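Local coordinates for protein arginase, mitochondrial (Medicago truncatula, PDB 6VSS) that hydrolyses L-arginine to urea and L-ornithine and agmatine to urea and putrescine, as a homohexamer with two manganese ions in each subunit, at residues T41-R46 with G117-E122; V69-H74 with K132-V137; E140-V145 with L151-L156; P165-V170 with G176-L181; G308-Y313 with R333-K338. One frame throughout, in Å; residues are numbered along the deposited sequence.

Contact 1. Residues T41-R46 with G117-E122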
# COMPACT_ATOMS: atom_id res chain seq x y z
N THR B 41 6.31 29.30 28.61
CA THR B 41 5.21 30.29 28.69
C THR B 41 4.06 29.85 27.77
O THR B 41 2.94 29.95 28.21
CB THR B 41 5.77 31.67 28.37
OG1 THR B 41 6.86 31.87 29.28
CG2 THR B 41 4.75 32.77 28.52
N PHE B 42 4.29 29.36 26.54
CA PHE B 42 3.17 28.94 25.66
C PHE B 42 2.41 27.82 26.37
O PHE B 42 1.13 27.90 26.48
CB PHE B 42 3.64 28.44 24.29
CG PHE B 42 2.52 27.98 23.40
CD1 PHE B 42 1.72 28.90 22.73
CD2 PHE B 42 2.28 26.65 23.20
CE1 PHE B 42 0.69 28.48 21.89
CE2 PHE B 42 1.26 26.23 22.37
CZ PHE B 42 0.46 27.14 21.73
N ILE B 43 3.15 26.80 26.84
CA ILE B 43 2.58 25.64 27.59
C ILE B 43 1.89 26.20 28.84
O ILE B 43 0.79 25.78 29.13
CB ILE B 43 3.60 24.51 27.94
CG1 ILE B 43 4.33 23.91 26.73
CG2 ILE B 43 2.93 23.42 28.78
CD1 ILE B 43 3.50 23.01 25.84
N ARG B 44 2.51 27.16 29.54
CA ARG B 44 1.91 27.72 30.78
C ARG B 44 0.51 28.23 30.41
O ARG B 44 -0.42 27.89 31.14
CB ARG B 44 2.76 28.83 31.43
CG ARG B 44 2.18 29.35 32.75
CD ARG B 44 3.10 30.22 33.63
NE ARG B 44 4.50 29.77 33.60
CZ ARG B 44 5.53 30.39 32.98
NH1 ARG B 44 6.73 29.83 32.97
NH2 ARG B 44 5.37 31.56 32.37
N GLU B 45 0.38 28.98 29.34
CA GLU B 45 -0.88 29.69 28.97
C GLU B 45 -1.92 28.69 28.48
O GLU B 45 -3.13 28.87 28.75
CB GLU B 45 -0.64 30.75 27.90
CG GLU B 45 0.26 31.89 28.36
CD GLU B 45 -0.36 32.70 29.47
OE1 GLU B 45 -1.61 32.74 29.50
OE2 GLU B 45 0.40 33.30 30.30
N ARG B 46 -1.50 27.63 27.79
CA ARG B 46 -2.52 26.63 27.37
C ARG B 46 -2.99 25.90 28.62
O ARG B 46 -4.21 25.66 28.73
CB ARG B 46 -1.96 25.75 26.26
CG ARG B 46 -1.85 26.50 24.95
CD ARG B 46 -3.13 26.38 24.14
NE ARG B 46 -3.59 25.03 23.91
CZ ARG B 46 -4.85 24.70 23.66
NH1 ARG B 46 -5.79 25.63 23.53
NH2 ARG B 46 -5.16 23.42 23.49
N GLY B 117 -1.08 20.90 24.60
CA GLY B 117 -0.35 21.11 23.33
C GLY B 117 0.97 20.39 23.30
O GLY B 117 1.14 19.47 24.07
N ASP B 118 1.85 20.77 22.38
CA ASP B 118 3.08 20.06 22.05
C ASP B 118 4.22 20.94 22.56
O ASP B 118 4.21 22.14 22.30
CB ASP B 118 3.17 19.78 20.55
CG ASP B 118 2.23 18.70 20.07
OD1 ASP B 118 1.45 18.20 20.85
OD2 ASP B 118 2.32 18.36 18.89
N VAL B 119 5.15 20.35 23.29
CA VAL B 119 6.49 20.95 23.50
C VAL B 119 7.19 20.98 22.14
O VAL B 119 7.42 19.91 21.58
CB VAL B 119 7.35 20.15 24.49
CG1 VAL B 119 8.75 20.78 24.61
CG2 VAL B 119 6.66 20.02 25.84
N PRO B 120 7.61 22.17 21.65
CA PRO B 120 8.28 22.34 20.35
C PRO B 120 9.74 21.89 20.34
O PRO B 120 10.71 22.72 20.32
CB PRO B 120 8.15 23.85 20.11
CG PRO B 120 8.17 24.45 21.49
CD PRO B 120 7.44 23.45 22.36
N ILE B 121 9.90 20.57 20.33
CA ILE B 121 11.19 19.87 20.49
C ILE B 121 12.15 20.31 19.37
O ILE B 121 13.31 20.70 19.68
CB ILE B 121 10.95 18.34 20.48
CG1 ILE B 121 10.09 17.90 21.67
CG2 ILE B 121 12.29 17.60 20.44
CD1 ILE B 121 10.72 18.21 23.03
N GLU B 122 11.70 20.23 18.12
CA GLU B 122 12.51 20.53 16.92
C GLU B 122 13.10 21.95 17.05
O GLU B 122 14.31 22.11 16.90
CB GLU B 122 11.66 20.34 15.65
CG GLU B 122 12.30 20.86 14.35
CD GLU B 122 11.60 20.58 13.00
OE1 GLU B 122 10.35 20.48 12.92
OE2 GLU B 122 12.31 20.49 11.98
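I43 reaches from helix 25-57 onto the end of strand 113-118 and meets backbone more than side chain. Its CD1 lies 3.7 Å from the D118 carbonyl O and 4.0 Å from V119 N, so the terminal methyl rests on the peptide link between these two residues. The CG1 branch stands anti to the I43 carbonyl carbon (chi1 -57°), and rotation about CB-CG1 (chi2 -72°) carries CD1 forward. The V119 side chain starts out away from the helix, and its CG2 comes only to 4.4 Å from I43 CD1. The D118 side chain likewise starts out away, and its carboxylate forms a salt bridge with R89. G117 has a backbone conformation suited to glycine and runs close to F42 and R46 with no side chain of its own. R46 CG lies 4.0 Å above one face of the F42 ring, offset toward the rim, while R46 NE is hydrogen-bonded to V116 O and NH2 forms a salt bridge with D126 of a neighbouring subunit. No hydrogen bond joins the two segments: the direct contact between them rests mainly on the burial of one isoleucine methyl, and the charged ends serve other strands, helices and the hexamer.

Contact 2. Residues V69-H74 with K132-V137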
# COMPACT_ATOMS: atom_id res chain seq x y z
N VAL B 69 5.01 15.46 23.20
CA VAL B 69 6.49 15.56 23.20
C VAL B 69 6.96 14.86 21.92
O VAL B 69 7.23 13.66 21.94
CB VAL B 69 7.08 14.97 24.49
CG1 VAL B 69 8.57 15.22 24.56
CG2 VAL B 69 6.36 15.51 25.72
N PRO B 70 6.92 15.62 20.79
CA PRO B 70 7.29 15.12 19.46
C PRO B 70 8.82 15.01 19.28
O PRO B 70 9.39 15.81 18.64
CB PRO B 70 6.69 16.18 18.55
CG PRO B 70 6.79 17.46 19.39
CD PRO B 70 6.43 17.01 20.78
N LEU B 71 9.40 14.00 19.92
CA LEU B 71 10.84 13.70 20.00
C LEU B 71 11.06 12.26 19.53
O LEU B 71 10.44 11.32 20.09
CB LEU B 71 11.21 13.89 21.46
CG LEU B 71 12.67 13.71 21.80
CD1 LEU B 71 12.97 14.41 23.11
CD2 LEU B 71 13.03 12.22 21.87
N GLY B 72 11.88 12.11 18.49
CA GLY B 72 12.23 10.83 17.84
C GLY B 72 13.70 10.59 17.89
O GLY B 72 14.10 9.46 17.54
N HIS B 73 14.49 11.57 18.35
CA HIS B 73 15.96 11.50 18.09
C HIS B 73 16.65 10.50 19.04
O HIS B 73 17.88 10.33 18.95
CB HIS B 73 16.59 12.89 18.06
CG HIS B 73 16.71 13.54 19.40
ND1 HIS B 73 15.66 14.19 19.97
CD2 HIS B 73 17.77 13.69 20.23
CE1 HIS B 73 16.04 14.67 21.14
NE2 HIS B 73 17.37 14.40 21.31
N HIS B 74 15.91 9.88 19.95
CA HIS B 74 16.47 8.94 20.95
C HIS B 74 16.21 7.51 20.47
O HIS B 74 16.64 6.60 21.13
CB HIS B 74 15.92 9.25 22.36
CG HIS B 74 16.55 10.45 22.96
ND1 HIS B 74 17.86 10.83 22.65
CD2 HIS B 74 16.08 11.40 23.80
CE1 HIS B 74 18.17 11.94 23.29
NE2 HIS B 74 17.09 12.32 24.00
N LYS B 132 20.29 16.79 27.98
CA LYS B 132 20.05 16.94 29.44
C LYS B 132 19.11 18.12 29.64
O LYS B 132 18.12 17.98 30.35
CB LYS B 132 21.39 17.08 30.17
CG LYS B 132 21.30 17.38 31.66
CD LYS B 132 22.59 17.06 32.43
CE LYS B 132 22.34 16.53 33.83
NZ LYS B 132 23.25 15.41 34.19
N ARG B 133 19.35 19.25 28.98
CA ARG B 133 18.50 20.45 29.14
C ARG B 133 17.18 20.17 28.42
O ARG B 133 16.12 20.49 28.93
CB ARG B 133 19.26 21.67 28.62
CG ARG B 133 18.40 22.92 28.53
CD ARG B 133 18.34 23.71 29.82
NE ARG B 133 17.87 25.09 29.68
CZ ARG B 133 18.56 26.11 29.14
NH1 ARG B 133 19.76 25.93 28.62
NH2 ARG B 133 18.01 27.31 29.09
N LEU B 134 17.20 19.48 27.29
CA LEU B 134 15.92 19.08 26.64
C LEU B 134 15.01 18.31 27.62
O LEU B 134 13.82 18.58 27.71
CB LEU B 134 16.26 18.22 25.43
CG LEU B 134 15.11 18.12 24.45
CD1 LEU B 134 14.75 19.52 23.99
CD2 LEU B 134 15.47 17.22 23.29
N ALA B 135 15.56 17.30 28.31
CA ALA B 135 14.84 16.49 29.31
C ALA B 135 14.27 17.41 30.41
O ALA B 135 13.11 17.23 30.78
CB ALA B 135 15.79 15.48 29.88
N ASN B 136 15.06 18.39 30.85
CA ASN B 136 14.63 19.36 31.88
C ASN B 136 13.41 20.13 31.37
O ASN B 136 12.50 20.34 32.12
CB ASN B 136 15.78 20.29 32.25
CG ASN B 136 16.71 19.70 33.30
OD1 ASN B 136 16.41 18.66 33.88
ND2 ASN B 136 17.83 20.34 33.54
N VAL B 137 13.43 20.52 30.10
CA VAL B 137 12.31 21.29 29.50
C VAL B 137 11.05 20.40 29.44
O VAL B 137 9.94 20.92 29.69
CB VAL B 137 12.68 21.83 28.11
CG1 VAL B 137 11.44 22.20 27.32
CG2 VAL B 137 13.64 23.02 28.20
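NE2 of H73 is hydrogen-bonded to OD1 of D131, the residue just before the helical segment 132-137, and with this bond in place the imidazole lies beside L134. The L134 methyl CD2 meets the ring at its edge, near the ring plane, 3.4 Å from H73 CE1 and 3.9 Å from H73 NE2. H73 CG sits between the backbone N and the carbonyl carbon (chi1 73°), which turns the ring back toward the helix. One face of the same ring is lined by H74, whose CD2 lies 4.0 Å above the plane and toward the rim. L71 supplies the other partner: its CD1 and the same L134 CD2 meet tip to tip at 3.8 Å, each leucine having CG anti to its own nitrogen. A single methyl group is thus shared between an aliphatic tip and a histidine edge, one polar atom of that histidine being already engaged. H73 lies about 6 Å, side chain to side chain, from N196, a probable substrate-binding residue. The irregular segment 69-74 leaves the end of strand 63-69 and leads to helix 84-92; L134 of helix 131-146 packs against it while also touching I124 of helix 121-125.

Contact 3. Residues E140-V145 with L151-L156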
# COMPACT_ATOMS: atom_id res chain seq x y z
N GLU B 140 9.67 20.34 33.09
CA GLU B 140 9.00 21.62 33.43
C GLU B 140 7.63 21.63 32.78
O GLU B 140 6.66 21.95 33.45
CB GLU B 140 9.80 22.81 32.94
CG GLU B 140 11.14 22.98 33.63
CD GLU B 140 11.10 23.11 35.14
OE1 GLU B 140 10.10 23.64 35.66
OE2 GLU B 140 12.05 22.65 35.80
N SER B 141 7.53 21.21 31.51
CA SER B 141 6.24 21.10 30.79
C SER B 141 5.25 20.28 31.59
O SER B 141 4.12 20.77 31.84
CB SER B 141 6.44 20.57 29.41
OG SER B 141 7.17 21.55 28.68
N VAL B 142 5.66 19.10 32.03
CA VAL B 142 4.78 18.21 32.85
C VAL B 142 4.33 18.96 34.10
O VAL B 142 3.15 18.92 34.38
CB VAL B 142 5.46 16.86 33.19
CG1 VAL B 142 4.58 16.05 34.11
CG2 VAL B 142 5.79 16.06 31.93
N LYS B 143 5.24 19.69 34.76
CA LYS B 143 4.97 20.35 36.06
C LYS B 143 3.96 21.49 35.86
O LYS B 143 3.07 21.65 36.76
CB LYS B 143 6.28 20.85 36.68
CG LYS B 143 7.20 19.74 37.18
CD LYS B 143 8.44 20.23 37.96
CE LYS B 143 9.22 19.05 38.49
NZ LYS B 143 10.44 19.45 39.22
N LEU B 144 4.07 22.21 34.74
CA LEU B 144 3.15 23.29 34.36
C LEU B 144 1.73 22.71 34.20
O LEU B 144 0.81 23.40 34.67
CB LEU B 144 3.65 24.05 33.12
CG LEU B 144 4.92 24.90 33.33
CD1 LEU B 144 5.56 25.34 32.03
CD2 LEU B 144 4.62 26.15 34.18
N VAL B 145 1.54 21.49 33.68
CA VAL B 145 0.17 20.87 33.59
C VAL B 145 -0.30 20.48 35.01
O VAL B 145 -1.44 20.78 35.42
CB VAL B 145 0.14 19.67 32.62
CG1 VAL B 145 -1.22 19.00 32.58
CG2 VAL B 145 0.56 20.07 31.24
N LEU B 151 -6.05 19.30 36.29
CA LEU B 151 -5.39 18.69 35.10
C LEU B 151 -4.41 17.63 35.58
O LEU B 151 -3.65 17.89 36.56
CB LEU B 151 -4.63 19.73 34.30
CG LEU B 151 -5.42 20.94 33.81
CD1 LEU B 151 -4.59 21.71 32.80
CD2 LEU B 151 -6.76 20.52 33.23
N ARG B 152 -4.35 16.53 34.84
CA ARG B 152 -3.39 15.42 35.04
C ARG B 152 -2.76 15.10 33.66
O ARG B 152 -3.50 14.95 32.70
CB ARG B 152 -4.01 14.23 35.75
CG ARG B 152 -4.36 14.48 37.21
CD ARG B 152 -4.68 13.20 37.94
NE ARG B 152 -5.25 13.51 39.23
CZ ARG B 152 -5.35 12.71 40.27
NH1 ARG B 152 -4.92 11.47 40.22
NH2 ARG B 152 -5.90 13.16 41.38
N PRO B 153 -1.43 15.01 33.59
CA PRO B 153 -0.70 14.86 32.33
C PRO B 153 -0.84 13.48 31.69
O PRO B 153 -0.45 12.48 32.31
CB PRO B 153 0.75 15.11 32.74
CG PRO B 153 0.77 14.59 34.13
CD PRO B 153 -0.51 15.16 34.71
N LEU B 154 -1.46 13.45 30.51
CA LEU B 154 -1.46 12.29 29.59
C LEU B 154 -0.54 12.68 28.42
O LEU B 154 -0.89 13.48 27.58
CB LEU B 154 -2.91 11.92 29.23
CG LEU B 154 -3.11 10.49 28.74
CD1 LEU B 154 -4.60 10.14 28.55
CD2 LEU B 154 -2.37 10.30 27.41
N VAL B 155 0.71 12.24 28.49
CA VAL B 155 1.76 12.61 27.51
C VAL B 155 1.60 11.80 26.22
O VAL B 155 1.45 10.54 26.28
CB VAL B 155 3.14 12.51 28.16
CG1 VAL B 155 4.25 12.71 27.16
CG2 VAL B 155 3.25 13.50 29.33
N LEU B 156 1.68 12.47 25.07
CA LEU B 156 1.75 11.76 23.76
C LEU B 156 3.18 11.85 23.22
O LEU B 156 3.70 13.01 23.09
CB LEU B 156 0.82 12.40 22.76
CG LEU B 156 -0.61 12.55 23.23
CD1 LEU B 156 -1.35 13.27 22.14
CD2 LEU B 156 -1.23 11.20 23.54
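Helix 131-146 and strand 151-157 form the second half of a beta-alpha-beta crossover, and the contact between them shows how a helix returns its chain to a parallel sheet. V145 and L151, at the near ends, cross at about a right angle, with V145 CG1 3.9 Å from L151 CB. The same L151 CB also lies 3.5 Å from the backbone O of V145. Because V145 CG1 is anti to the backbone N (chi1 177°), it projects over the strand as well, reaching P153 N at 4.1 Å. One helical turn earlier, V142 CG1 lies 4.1 Å from CG of the P153 ring, which it crosses nearly perpendicularly, and V142 CG2 comes to 4.4 Å from V155 CG2. The two valines share P153, V145 covering L151 as well and V142 reaching V155; no hydrogen bond crosses this apolar interface. R152, between L151 and P153, starts out away from the helix and forms a salt bridge with D304. The axes of segments 140-145 and 151-156 run roughly antiparallel, at 144° and 7.9 Å at closest approach. Such packing of a branched aliphatic helix face on a central strand is that of the three-layer alpha/beta/alpha fold of the arginase family.

Contact 4. Residues P165-V170 with G176-L181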
# COMPACT_ATOMS: atom_id res chain seq x y z
N PRO B 165 11.96 11.74 31.88
CA PRO B 165 11.65 13.10 32.31
C PRO B 165 10.19 13.34 32.75
O PRO B 165 9.97 14.17 33.67
CB PRO B 165 11.96 13.99 31.09
CG PRO B 165 12.23 13.04 29.93
CD PRO B 165 12.63 11.73 30.58
N VAL B 166 9.24 12.63 32.16
CA VAL B 166 7.82 12.73 32.59
C VAL B 166 7.71 12.15 34.00
O VAL B 166 7.14 12.80 34.87
CB VAL B 166 6.87 12.01 31.62
CG1 VAL B 166 5.43 12.15 32.05
CG2 VAL B 166 7.10 12.48 30.21
N VAL B 167 8.22 10.95 34.23
CA VAL B 167 7.98 10.27 35.52
C VAL B 167 8.81 10.99 36.60
O VAL B 167 8.31 11.13 37.72
CB VAL B 167 8.26 8.78 35.39
CG1 VAL B 167 8.46 8.14 36.74
CG2 VAL B 167 7.15 8.10 34.58
N ARG B 168 9.98 11.51 36.26
CA ARG B 168 10.80 12.30 37.21
C ARG B 168 9.98 13.50 37.70
O ARG B 168 10.01 13.85 38.93
CB ARG B 168 12.11 12.76 36.56
CG ARG B 168 12.86 13.77 37.42
CD ARG B 168 14.12 14.27 36.74
NE ARG B 168 13.91 14.95 35.46
CZ ARG B 168 14.87 15.21 34.59
NH1 ARG B 168 16.11 14.88 34.87
NH2 ARG B 168 14.61 15.82 33.45
N ALA B 169 9.33 14.17 36.75
CA ALA B 169 8.55 15.40 36.98
C ALA B 169 7.33 15.05 37.83
O ALA B 169 7.04 15.83 38.78
CB ALA B 169 8.15 15.98 35.67
N VAL B 170 6.65 13.94 37.54
CA VAL B 170 5.46 13.52 38.34
C VAL B 170 5.87 13.28 39.80
O VAL B 170 5.23 13.80 40.71
CB VAL B 170 4.79 12.29 37.75
CG1 VAL B 170 3.73 11.81 38.70
CG2 VAL B 170 4.19 12.57 36.37
N GLY B 176 7.28 12.10 45.90
CA GLY B 176 7.68 10.73 46.26
C GLY B 176 7.51 9.74 45.13
O GLY B 176 7.35 10.18 44.02
N ALA B 177 7.55 8.44 45.45
CA ALA B 177 7.62 7.36 44.44
C ALA B 177 6.21 7.12 43.88
O ALA B 177 5.21 7.48 44.54
CB ALA B 177 8.19 6.14 45.05
N VAL B 178 6.13 6.59 42.68
CA VAL B 178 4.84 6.17 42.09
C VAL B 178 5.03 4.69 41.79
O VAL B 178 6.20 4.25 41.75
CB VAL B 178 4.48 7.01 40.84
CG1 VAL B 178 4.34 8.46 41.19
CG2 VAL B 178 5.49 6.86 39.72
N ASP B 179 3.94 3.95 41.60
CA ASP B 179 4.02 2.59 41.00
C ASP B 179 3.77 2.78 39.51
O ASP B 179 2.99 3.65 39.22
CB ASP B 179 3.03 1.61 41.62
CG ASP B 179 3.32 1.17 43.06
OD1 ASP B 179 4.48 1.28 43.51
OD2 ASP B 179 2.37 0.67 43.72
N ILE B 180 4.37 1.96 38.65
CA ILE B 180 4.21 2.07 37.18
C ILE B 180 3.67 0.77 36.61
O ILE B 180 4.14 -0.31 36.94
CB ILE B 180 5.51 2.49 36.50
CG1 ILE B 180 6.05 3.81 37.04
CG2 ILE B 180 5.31 2.49 34.97
CD1 ILE B 180 7.33 4.22 36.42
N LEU B 181 2.69 0.91 35.75
CA LEU B 181 2.18 -0.16 34.89
C LEU B 181 2.67 0.22 33.51
O LEU B 181 2.36 1.35 33.10
CB LEU B 181 0.66 -0.19 34.92
CG LEU B 181 0.06 -1.14 33.89
CD1 LEU B 181 0.59 -2.54 34.08
CD2 LEU B 181 -1.47 -1.08 34.01
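V167 meets I180 tip to tip: its CG1 lies 4.1 Å from I180 CD1, the two side chains reaching toward each other. The isoleucine attains this position by being stretched out, CG1 standing anti to its carbonyl carbon (chi1 -57°) and CD1 continuing in an extended line (chi2 178°). On the valine, CG1 is anti to the backbone N, and this branch does the touching. The same V167 methyl also lies 4.4 Å from CG2 of V178, so it sits over the strand between two residues whose side chains emerge on the same face. V178 is shared in turn. While its CG2 faces V167, its CG1 approaches V170 CG1, one turn further along the helix, at 4.2 Å. Four buried aliphatic residues thus make a small apolar patch, in which every contact is methyl to methyl and no hydrogen bond passes between the segments. D179, between V178 and I180, belongs to the other face of the strand; its carboxylate forms a salt bridge with R214 and accepts backbone N-H groups of G258 and R215. The metal centre is near but not touched: the side chain of I180 is about 8 Å from that of H160, a manganese ligand, and about 11 Å from a manganese ion. Helical segment 165-170 runs at 150° to strand segment 178-181, their axes 10.5 Å apart at closest approach. V167 and V178 also touch Y265 of strand 264-269, I180 packs on A213 and L216 of strand 213-221, and R168 meets A135 and N136 of helix 131-146.

Contact 5. Residues G308-Y313 with R333-K338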
# COMPACT_ATOMS: atom_id res chain seq x y z
N GLY B 308 0.31 9.43 32.81
CA GLY B 308 0.40 8.33 31.85
C GLY B 308 0.98 8.81 30.54
O GLY B 308 1.16 10.00 30.35
N ASP B 309 1.31 7.88 29.67
CA ASP B 309 1.86 8.24 28.35
C ASP B 309 1.46 7.16 27.34
O ASP B 309 1.08 6.01 27.72
CB ASP B 309 3.34 8.59 28.45
CG ASP B 309 4.20 7.43 28.84
OD1 ASP B 309 4.08 6.38 28.15
OD2 ASP B 309 5.03 7.61 29.78
N VAL B 310 1.38 7.57 26.11
CA VAL B 310 1.22 6.68 24.94
C VAL B 310 2.32 7.03 23.95
O VAL B 310 2.30 8.15 23.49
CB VAL B 310 -0.18 6.77 24.34
CG1 VAL B 310 -0.30 5.81 23.17
CG2 VAL B 310 -1.22 6.48 25.41
N VAL B 311 3.28 6.10 23.74
CA VAL B 311 4.56 6.32 23.02
C VAL B 311 4.73 5.33 21.88
O VAL B 311 4.03 4.33 21.89
CB VAL B 311 5.73 6.25 23.99
CG1 VAL B 311 5.54 7.33 25.06
CG2 VAL B 311 5.91 4.90 24.63
N GLU B 312 5.61 5.73 20.94
CA GLU B 312 6.21 4.89 19.91
C GLU B 312 5.16 4.63 18.80
O GLU B 312 5.50 3.89 17.86
CB GLU B 312 6.73 3.57 20.52
CG GLU B 312 7.98 3.69 21.38
CD GLU B 312 9.33 3.90 20.72
OE1 GLU B 312 10.25 4.44 21.41
OE2 GLU B 312 9.46 3.61 19.52
N TYR B 313 4.01 5.33 18.75
CA TYR B 313 3.24 5.39 17.48
C TYR B 313 4.16 6.09 16.44
O TYR B 313 4.66 7.18 16.73
CB TYR B 313 1.89 6.10 17.56
CG TYR B 313 1.26 6.32 16.20
CD1 TYR B 313 1.24 5.32 15.25
CD2 TYR B 313 0.69 7.54 15.85
CE1 TYR B 313 0.65 5.51 14.01
CE2 TYR B 313 0.15 7.76 14.59
CZ TYR B 313 0.09 6.73 13.67
OH TYR B 313 -0.51 6.92 12.44
N ARG B 333 -7.89 7.37 24.75
CA ARG B 333 -9.29 7.57 25.21
C ARG B 333 -9.55 6.71 26.45
O ARG B 333 -10.10 7.20 27.42
CB ARG B 333 -10.29 7.26 24.10
CG ARG B 333 -10.40 8.39 23.08
CD ARG B 333 -10.83 7.91 21.70
NE ARG B 333 -12.14 7.29 21.76
CZ ARG B 333 -13.18 7.57 20.99
NH1 ARG B 333 -13.12 8.53 20.09
NH2 ARG B 333 -14.33 6.97 21.22
N GLU B 334 -9.11 5.47 26.45
CA GLU B 334 -9.44 4.58 27.55
C GLU B 334 -8.53 4.92 28.75
O GLU B 334 -9.00 4.81 29.87
CB GLU B 334 -9.35 3.18 27.01
CG GLU B 334 -10.35 2.93 25.89
CD GLU B 334 -11.81 2.95 26.32
OE1 GLU B 334 -12.12 2.49 27.44
OE2 GLU B 334 -12.62 3.46 25.55
N LEU B 335 -7.29 5.34 28.52
CA LEU B 335 -6.42 5.83 29.63
C LEU B 335 -7.06 7.07 30.25
O LEU B 335 -7.11 7.12 31.50
CB LEU B 335 -5.00 6.09 29.13
CG LEU B 335 -4.02 6.71 30.15
CD1 LEU B 335 -4.06 6.00 31.48
CD2 LEU B 335 -2.58 6.66 29.62
N ALA B 336 -7.48 8.07 29.44
CA ALA B 336 -8.17 9.28 29.93
C ALA B 336 -9.42 8.90 30.77
O ALA B 336 -9.60 9.47 31.84
CB ALA B 336 -8.52 10.23 28.82
N ALA B 337 -10.26 7.98 30.28
CA ALA B 337 -11.48 7.48 30.95
C ALA B 337 -11.14 6.98 32.36
O ALA B 337 -11.95 7.18 33.28
CB ALA B 337 -12.16 6.41 30.11
N LYS B 338 -10.01 6.29 32.53
CA LYS B 338 -9.56 5.83 33.86
C LYS B 338 -8.95 6.97 34.68
O LYS B 338 -9.09 6.97 35.92
CB LYS B 338 -8.54 4.70 33.70
CG LYS B 338 -9.16 3.38 33.29
CD LYS B 338 -9.97 2.73 34.41
CE LYS B 338 -9.09 2.16 35.51
NZ LYS B 338 -9.76 1.01 36.15
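L335 projects from helix 323-339 onto strand 305-311 and makes every side-chain approach to the strand through one methyl, CD2. Its first torsion sets CG anti to the backbone N (chi1 175°), which directs the branch point at the sheet. The second (chi2 48°) lets CD2 lie over the start of the strand segment. There the methyl settles on bare backbone, 4.1 Å from G308 CA and 4.1 Å from D309 N, as G308 has no side chain to hold the leucine off. V310, two residues on, points to the same side; its CG2, the branch standing anti to its carbonyl carbon while CG1 is anti to the N, reaches L335 CD2 at 4.4 Å. D309 lies between these two, and its side chain starts out away from the helix. Its OD2 is hydrogen-bonded to Y265 OH and S163 OG and its OD1 to S267 OG, so three hydroxyls fix the rotation of the carboxylate, about 4 Å from the side chain of the manganese ligand H160. Beyond the end of the strand comes E312, inferred to bind substrate, whose OE1 accepts the backbone N-H of H160 and is also hydrogen-bonded to H200 ND1. The helix runs antiparallel to the strand, the segment axes 9.7 Å apart. Chemically the strand is two-faced: toward the helix, a leucine methyl packs on backbone and valine, an apolar fit with no hydrogen bond across it; on the other face a buried carboxylate is satisfied by hydroxyls, close to H160.

In sequence, contacts 1 and 2 interleave, and contacts 3, 4 and 5 follow in series. Contacts 1, 3, 4 and 5 each bring a helix onto the central parallel sheet, whereas contact 2 packs the loop after strand 63-69 on helix 131-146, which contact 3 also uses. Strands 151-157 and 305-311 are neighbours, so contacts 3 and 5, centres 13 Å apart, are joined by probable backbone hydrogen bonds of V155 with G308 and V310. Contacts 3 and 4 touch where V155 and V142 meet V166. Contact 1 lies at the edge of the sheet by a neighbouring subunit; contacts 4 and 5 lie nearer the manganese ions, so one sheet spans from the subunit interface to the region of the metal site.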